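Local coordinates for Dps family DNA-binding stress response protein (Thermosynechococcus elongatus, PDB 2C41) that probably binds and oxidises iron and probably binds DNA, as a stress-response protein of the Dps family that assembles from twelve chains, at residues Leu40-Asp43 with Leu44-Phe48; Ala63-Ser66 with Leu67-Gly71; His142-Phe145 with Leu146-Leu150. One frame throughout, in Å; residues are numbered along the deposited sequence.

Contact 1. Residues Leu40-Asp43 with Leu44-Phe48; sequences LFRD and LHLLF
F41 and H45 both hold CG opposite their own backbone N (chi1 178° and -172°), which sets the two side chains next to each other, pointing the same way, with the rings overlapping. They stand on the first turns of helix 41-68, with L40 at the N-cap position, in the ferritin-like helical bundle of the Dps family. The rings form an offset stack, their planes at 23° and their centroids 4.7 Å apart. F41 CZ lies over one face of the imidazole, near its rim, 3.6 Å from H45 ND1. H45 CB in turn sits over a face of the F41 ring, a CH-pi contact of 4.1 Å to the centroid. F145 of a neighbouring subunit meets both rings, so the stack is part of a subunit interface.

R42 runs extended from CG to NE. L46 CD1 lies over the centre of one guanidinium face, 3.5 Å from R42 CZ. The charge itself goes to D43 and E50 of that neighbouring subunit, while D43 receives R42 of another subunit. L40 and L44 point the same way and touch through apolar carbons, L40 CB to L44 CD1 at 4.0 Å. F41 and H45 are also joined in the backbone: H45 N donates to F41 O at 2.7 Å.

Contact 2. Residues Ala63-Ser66 with Leu67-Gly71; sequences AERS and LMLDG
S66 O takes two N-H donors, L69 N and G71 N, which reach it from opposite faces of its carbonyl plane. G71 N to S66 O is 2.8 Å. L69 N, 3.1 Å from S66 O, comes from above the carbonyl plane. With D70 N bonded to L67 O, this is a Schellman motif ending helix 41-68. D70 is its C-prime residue, and its positive phi (65°) turns the chain off the helix.

M68 N donates to E64 O at 2.9 Å. The M68 chain bends at chi3 (-134°), and its methyl CE folds back to 3.7 Å from E64 CB. M68 SD lies obliquely beside the R65 guanidinium, 4.1 Å from R65 NH2, and the two side chains cross at about a right angle. Shortening M68 to an alanine would probably open a gap over E64 CB and leave the R65 guanidinium without its sulfur neighbour. L69 CD2 is also near that group, 4.1 Å from R65 NH1.

The polar end of R65 ties this helix end to T128 of helix 126-149, to D125, and to Q140 of a neighbouring subunit. L15 of helix 6-35 packs on R65, S66 and L69, and W144 of the same neighbouring subunit packs on E64 and L67.

Contact 3. Residues His142-Phe145 with Leu146-Leu150; sequences HRWF and LKEFL
The last turns of helix 126-149, the C-terminal long helix of the ferritin-like bundle, carry this contact. R143 and K147 lie side by side, one turn apart, and point the same way. R143 is extended from CG to NE. The bends in K147 at chi3 and chi4 (61° and 69°) lay CD over the centre of one guanidinium face, 3.4 Å from R143 CZ. The two charged ends come close, with K147 NZ 3.8 Å from R143 NH1. Acids gather round them: R143 is salt-bridged to E107 of its own chain and to D70 of a neighbouring subunit, and K147 packs on the same D70.

W144 and E148 make the next pair along. E148 OE1 lies in the plane of the indole, at its edge, 3.4 Å from W144 CD1. The carboxylate is turned by 66° from the ring. The two side chains cross at a slant, and E148 CG lies 3.5 Å from W144 NE1.

F149 turns its ring edge to the backbone, with CD1 3.2 Å from F145 O. H142 O accepts L146 N, and L146 CD2 also lies 3.4 Å from H142 O. Two more i to i+4 bonds follow, K147 N to R143 O at 2.9 Å and E148 N to W144 O.

On the inner side, H142 NE2 is hydrogen-bonded to E54 OE2 of helix 41-68, and L146 packs on A102 and I103 of helix 95-122. On the outer side, the backbone of E148 is hydrogen-bonded to a further subunit. One flank in its own bundle and another against other subunits is consistent with a long helix of the ferritin-like four-helix bundle that also lies at subunit interfaces of the twelve-chain assembly.

Contacts 1 and 2 both lie on helix 41-68, near its start and at its end, with centres about 35 Å apart on opposite sides of the chain's centre. Contact 3 is on the antiparallel helix 126-149 and packs directly against contact 1; their centres are about 13 Å apart. L44 CD2 meets F149 CE2 at 3.6 Å, and L47 CD1 meets F145 CD2 at 3.7 Å. Contacts 2 and 3 do not touch within one chain, their nearest atoms being about 16 Å apart, but they meet between subunits. A bound triethylene glycol, probably from the crystallisation liquor, lies about 3 Å from the side chain of M68, and one lies about 6 Å from that of W144.

Contact 1. Residues Leu40-Asp43 with Leu44-Phe48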
# COMPACT_ATOMS: atom_id res chain seq x y z
N LEU C 40 4.41 -5.37 -33.18
CA LEU C 40 4.97 -5.66 -31.86
C LEU C 40 5.02 -4.42 -30.97
O LEU C 40 5.67 -4.43 -29.92
CB LEU C 40 6.38 -6.25 -31.98
CG LEU C 40 6.56 -7.39 -32.99
CD1 LEU C 40 8.03 -7.82 -33.07
CD2 LEU C 40 5.66 -8.58 -32.67
N PHE C 41 4.33 -3.36 -31.40
CA PHE C 41 4.50 -2.06 -30.75
C PHE C 41 4.38 -2.06 -29.22
O PHE C 41 5.29 -1.62 -28.53
CB PHE C 41 3.59 -0.98 -31.35
CG PHE C 41 3.75 0.34 -30.66
CD1 PHE C 41 4.86 1.14 -30.92
CD2 PHE C 41 2.83 0.75 -29.70
CE1 PHE C 41 5.03 2.36 -30.25
CE2 PHE C 41 2.99 1.96 -29.03
CZ PHE C 41 4.09 2.77 -29.31
N ARG C 42 3.25 -2.52 -28.69
CA ARG C 42 3.04 -2.39 -27.25
C ARG C 42 4.13 -3.16 -26.49
O ARG C 42 4.75 -2.61 -25.57
CB ARG C 42 1.63 -2.84 -26.82
CG ARG C 42 1.39 -2.73 -25.31
CD ARG C 42 0.03 -3.29 -24.89
NE ARG C 42 -0.07 -3.45 -23.42
CZ ARG C 42 0.50 -4.42 -22.70
NH1 ARG C 42 1.26 -5.35 -23.28
NH2 ARG C 42 0.32 -4.45 -21.39
N ASP C 43 4.37 -4.40 -26.91
CA ASP C 43 5.36 -5.28 -26.27
C ASP C 43 6.74 -4.62 -26.25
O ASP C 43 7.39 -4.57 -25.20
CB ASP C 43 5.44 -6.64 -26.99
CG ASP C 43 6.02 -7.76 -26.11
OD1 ASP C 43 5.78 -7.75 -24.88
OD2 ASP C 43 6.68 -8.68 -26.65
N LEU C 44 7.18 -4.11 -27.39
CA LEU C 44 8.51 -3.49 -27.47
C LEU C 44 8.58 -2.10 -26.84
O LEU C 44 9.58 -1.75 -26.20
CB LEU C 44 9.03 -3.48 -28.90
CG LEU C 44 9.61 -4.86 -29.30
CD1 LEU C 44 9.92 -4.92 -30.76
CD2 LEU C 44 10.86 -5.22 -28.50
N HIS C 45 7.52 -1.31 -27.00
CA HIS C 45 7.40 -0.01 -26.31
C HIS C 45 7.66 -0.23 -24.81
O HIS C 45 8.45 0.50 -24.18
CB HIS C 45 5.99 0.54 -26.57
CG HIS C 45 5.77 1.94 -26.10
ND1 HIS C 45 6.47 3.02 -26.60
CD2 HIS C 45 4.88 2.45 -25.22
CE1 HIS C 45 6.03 4.13 -26.03
NE2 HIS C 45 5.06 3.81 -25.19
N LEU C 46 7.03 -1.26 -24.25
CA LEU C 46 7.22 -1.60 -22.83
C LEU C 46 8.62 -2.12 -22.54
O LEU C 46 9.24 -1.70 -21.56
CB LEU C 46 6.18 -2.63 -22.38
CG LEU C 46 4.78 -2.04 -22.24
CD1 LEU C 46 3.72 -3.12 -22.05
CD2 LEU C 46 4.78 -1.04 -21.08
N LEU C 47 9.12 -3.04 -23.37
CA LEU C 47 10.47 -3.58 -23.19
C LEU C 47 11.50 -2.47 -23.08
O LEU C 47 12.32 -2.45 -22.16
CB LEU C 47 10.85 -4.54 -24.31
CG LEU C 47 12.29 -5.08 -24.20
CD1 LEU C 47 12.38 -6.22 -23.19
CD2 LEU C 47 12.77 -5.52 -25.57
N PHE C 48 11.46 -1.53 -24.03
CA PHE C 48 12.44 -0.45 -24.07
C PHE C 48 12.33 0.46 -22.86
O PHE C 48 13.34 0.92 -22.34
CB PHE C 48 12.32 0.33 -25.38
CG PHE C 48 12.69 -0.49 -26.61
CD1 PHE C 48 11.89 -0.48 -27.75
CD2 PHE C 48 13.86 -1.26 -26.61
CE1 PHE C 48 12.23 -1.23 -28.88
CE2 PHE C 48 14.22 -2.02 -27.74
CZ PHE C 48 13.41 -2.01 -28.87

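Contact 2. Residues Ala63-Ser66 with Leu67-Gly71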
# COMPACT_ATOMS: atom_id res chain seq x y z
N ALA C 63 27.40 7.84 -10.63
CA ALA C 63 27.80 9.22 -10.37
C ALA C 63 28.16 9.43 -8.91
O ALA C 63 29.23 9.95 -8.60
CB ALA C 63 26.69 10.18 -10.78
N GLU C 64 27.30 8.98 -8.01
CA GLU C 64 27.55 9.19 -6.59
C GLU C 64 28.71 8.33 -6.06
O GLU C 64 29.36 8.71 -5.08
CB GLU C 64 26.26 9.05 -5.78
CG GLU C 64 25.20 10.06 -6.26
CD GLU C 64 24.20 10.45 -5.20
OE1 GLU C 64 23.89 9.62 -4.31
OE2 GLU C 64 23.72 11.60 -5.29
N ARG C 65 29.00 7.22 -6.73
CA ARG C 65 30.18 6.42 -6.37
C ARG C 65 31.45 7.27 -6.46
O ARG C 65 32.31 7.20 -5.58
CB ARG C 65 30.30 5.16 -7.22
CG ARG C 65 31.37 4.16 -6.71
CD ARG C 65 30.94 3.47 -5.39
NE ARG C 65 32.09 2.81 -4.74
CZ ARG C 65 32.17 2.56 -3.43
NH1 ARG C 65 33.25 1.98 -2.93
NH2 ARG C 65 31.17 2.90 -2.62
N SER C 66 31.55 8.10 -7.51
CA SER C 66 32.69 9.01 -7.65
C SER C 66 32.81 9.96 -6.45
O SER C 66 33.91 10.17 -5.93
CB SER C 66 32.59 9.81 -8.95
OG SER C 66 32.81 8.97 -10.06
N LEU C 67 31.68 10.52 -6.02
CA LEU C 67 31.65 11.40 -4.85
C LEU C 67 32.08 10.69 -3.57
O LEU C 67 32.78 11.26 -2.74
CB LEU C 67 30.25 12.00 -4.64
CG LEU C 67 29.70 13.17 -5.47
CD1 LEU C 67 30.74 14.21 -5.86
CD2 LEU C 67 28.96 12.68 -6.67
N MET C 68 31.66 9.43 -3.42
CA MET C 68 32.01 8.63 -2.24
C MET C 68 33.50 8.30 -2.17
O MET C 68 34.02 7.93 -1.11
CB MET C 68 31.17 7.36 -2.19
CG MET C 68 29.71 7.64 -1.92
SD MET C 68 28.70 6.15 -2.05
CE MET C 68 27.39 6.81 -3.04
N LEU C 69 34.16 8.43 -3.32
CA LEU C 69 35.60 8.18 -3.44
C LEU C 69 36.39 9.49 -3.48
O LEU C 69 37.56 9.52 -3.88
CB LEU C 69 35.88 7.34 -4.69
CG LEU C 69 35.26 5.93 -4.71
CD1 LEU C 69 35.48 5.28 -6.08
CD2 LEU C 69 35.81 5.06 -3.61
N ASP C 70 35.74 10.58 -3.06
CA ASP C 70 36.35 11.92 -2.99
C ASP C 70 36.71 12.48 -4.36
O ASP C 70 37.59 13.35 -4.49
CB ASP C 70 37.56 11.93 -2.04
CG ASP C 70 37.18 11.63 -0.61
OD1 ASP C 70 38.09 11.34 0.20
OD2 ASP C 70 35.98 11.68 -0.28
N GLY C 71 36.03 11.99 -5.40
CA GLY C 71 36.18 12.52 -6.75
C GLY C 71 34.93 13.26 -7.18
O GLY C 71 34.09 13.62 -6.35

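Contact 3. Residues His142-Phe145 with Leu146-Leu150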
# COMPACT_ATOMS: atom_id res chain seq x y z
N HIS C 142 19.39 -7.81 -19.90
CA HIS C 142 18.93 -7.01 -21.02
C HIS C 142 19.39 -7.59 -22.35
O HIS C 142 18.61 -7.67 -23.30
CB HIS C 142 19.44 -5.57 -20.89
CG HIS C 142 18.83 -4.80 -19.76
ND1 HIS C 142 19.27 -3.55 -19.39
CD2 HIS C 142 17.81 -5.10 -18.92
CE1 HIS C 142 18.55 -3.11 -18.37
NE2 HIS C 142 17.66 -4.04 -18.07
N ARG C 143 20.66 -7.98 -22.40
CA ARG C 143 21.24 -8.57 -23.61
C ARG C 143 20.52 -9.86 -23.99
O ARG C 143 20.21 -10.09 -25.16
CB ARG C 143 22.74 -8.82 -23.39
CG ARG C 143 23.41 -9.58 -24.53
CD ARG C 143 24.86 -9.93 -24.18
NE ARG C 143 25.43 -10.80 -25.20
CZ ARG C 143 25.31 -12.13 -25.21
NH1 ARG C 143 25.87 -12.82 -26.20
NH2 ARG C 143 24.65 -12.76 -24.24
N TRP C 144 20.27 -10.72 -23.01
CA TRP C 144 19.53 -11.96 -23.24
C TRP C 144 18.13 -11.69 -23.84
O TRP C 144 17.78 -12.26 -24.87
CB TRP C 144 19.49 -12.81 -21.97
CG TRP C 144 18.37 -13.79 -21.93
CD1 TRP C 144 18.03 -14.71 -22.89
CD2 TRP C 144 17.43 -13.96 -20.87
NE1 TRP C 144 16.93 -15.43 -22.50
CE2 TRP C 144 16.54 -14.99 -21.26
CE3 TRP C 144 17.25 -13.33 -19.63
CZ2 TRP C 144 15.48 -15.41 -20.44
CZ3 TRP C 144 16.19 -13.75 -18.82
CH2 TRP C 144 15.32 -14.78 -19.23
N PHE C 145 17.35 -10.82 -23.18
CA PHE C 145 16.02 -10.44 -23.68
C PHE C 145 16.06 -9.97 -25.14
O PHE C 145 15.30 -10.44 -25.99
CB PHE C 145 15.41 -9.32 -22.82
CG PHE C 145 14.51 -9.82 -21.71
CD1 PHE C 145 15.03 -10.58 -20.66
CD2 PHE C 145 13.16 -9.49 -21.69
CE1 PHE C 145 14.20 -11.04 -19.63
CE2 PHE C 145 12.32 -9.93 -20.66
CZ PHE C 145 12.84 -10.70 -19.63
N LEU C 146 16.97 -9.04 -25.41
CA LEU C 146 17.11 -8.46 -26.75
C LEU C 146 17.46 -9.53 -27.79
O LEU C 146 16.85 -9.57 -28.87
CB LEU C 146 18.17 -7.37 -26.74
CG LEU C 146 17.88 -5.86 -26.69
CD1 LEU C 146 16.43 -5.46 -26.54
CD2 LEU C 146 18.77 -5.19 -25.65
N LYS C 147 18.43 -10.38 -27.47
CA LYS C 147 18.86 -11.44 -28.37
C LYS C 147 17.71 -12.38 -28.74
O LYS C 147 17.61 -12.83 -29.88
CB LYS C 147 20.03 -12.22 -27.77
CG LYS C 147 21.36 -11.48 -27.86
CD LYS C 147 22.45 -12.20 -27.06
CE LYS C 147 22.71 -13.63 -27.58
NZ LYS C 147 23.35 -13.60 -28.92
N GLU C 148 16.84 -12.67 -27.77
CA GLU C 148 15.69 -13.53 -28.03
C GLU C 148 14.80 -12.99 -29.15
O GLU C 148 14.29 -13.76 -29.96
CB GLU C 148 14.86 -13.76 -26.75
CG GLU C 148 15.58 -14.57 -25.66
CD GLU C 148 16.12 -15.90 -26.18
OE1 GLU C 148 17.26 -16.28 -25.82
OE2 GLU C 148 15.42 -16.55 -26.99
N PHE C 149 14.63 -11.67 -29.20
CA PHE C 149 13.80 -11.05 -30.25
C PHE C 149 14.36 -11.28 -31.65
O PHE C 149 13.62 -11.22 -32.64
CB PHE C 149 13.62 -9.57 -29.99
CG PHE C 149 12.54 -9.26 -29.00
CD1 PHE C 149 12.82 -9.20 -27.63
CD2 PHE C 149 11.23 -9.04 -29.43
CE1 PHE C 149 11.80 -8.91 -26.71
CE2 PHE C 149 10.21 -8.76 -28.52
CZ PHE C 149 10.49 -8.69 -27.17
N LEU C 150 15.66 -11.56 -31.73
CA LEU C 150 16.33 -11.76 -33.01
C LEU C 150 16.37 -13.22 -33.46
O LEU C 150 16.81 -13.50 -34.59
CB LEU C 150 17.73 -11.16 -32.96
CG LEU C 150 17.98 -9.69 -33.35
CD1 LEU C 150 16.77 -8.76 -33.32
CD2 LEU C 150 19.15 -9.16 -32.54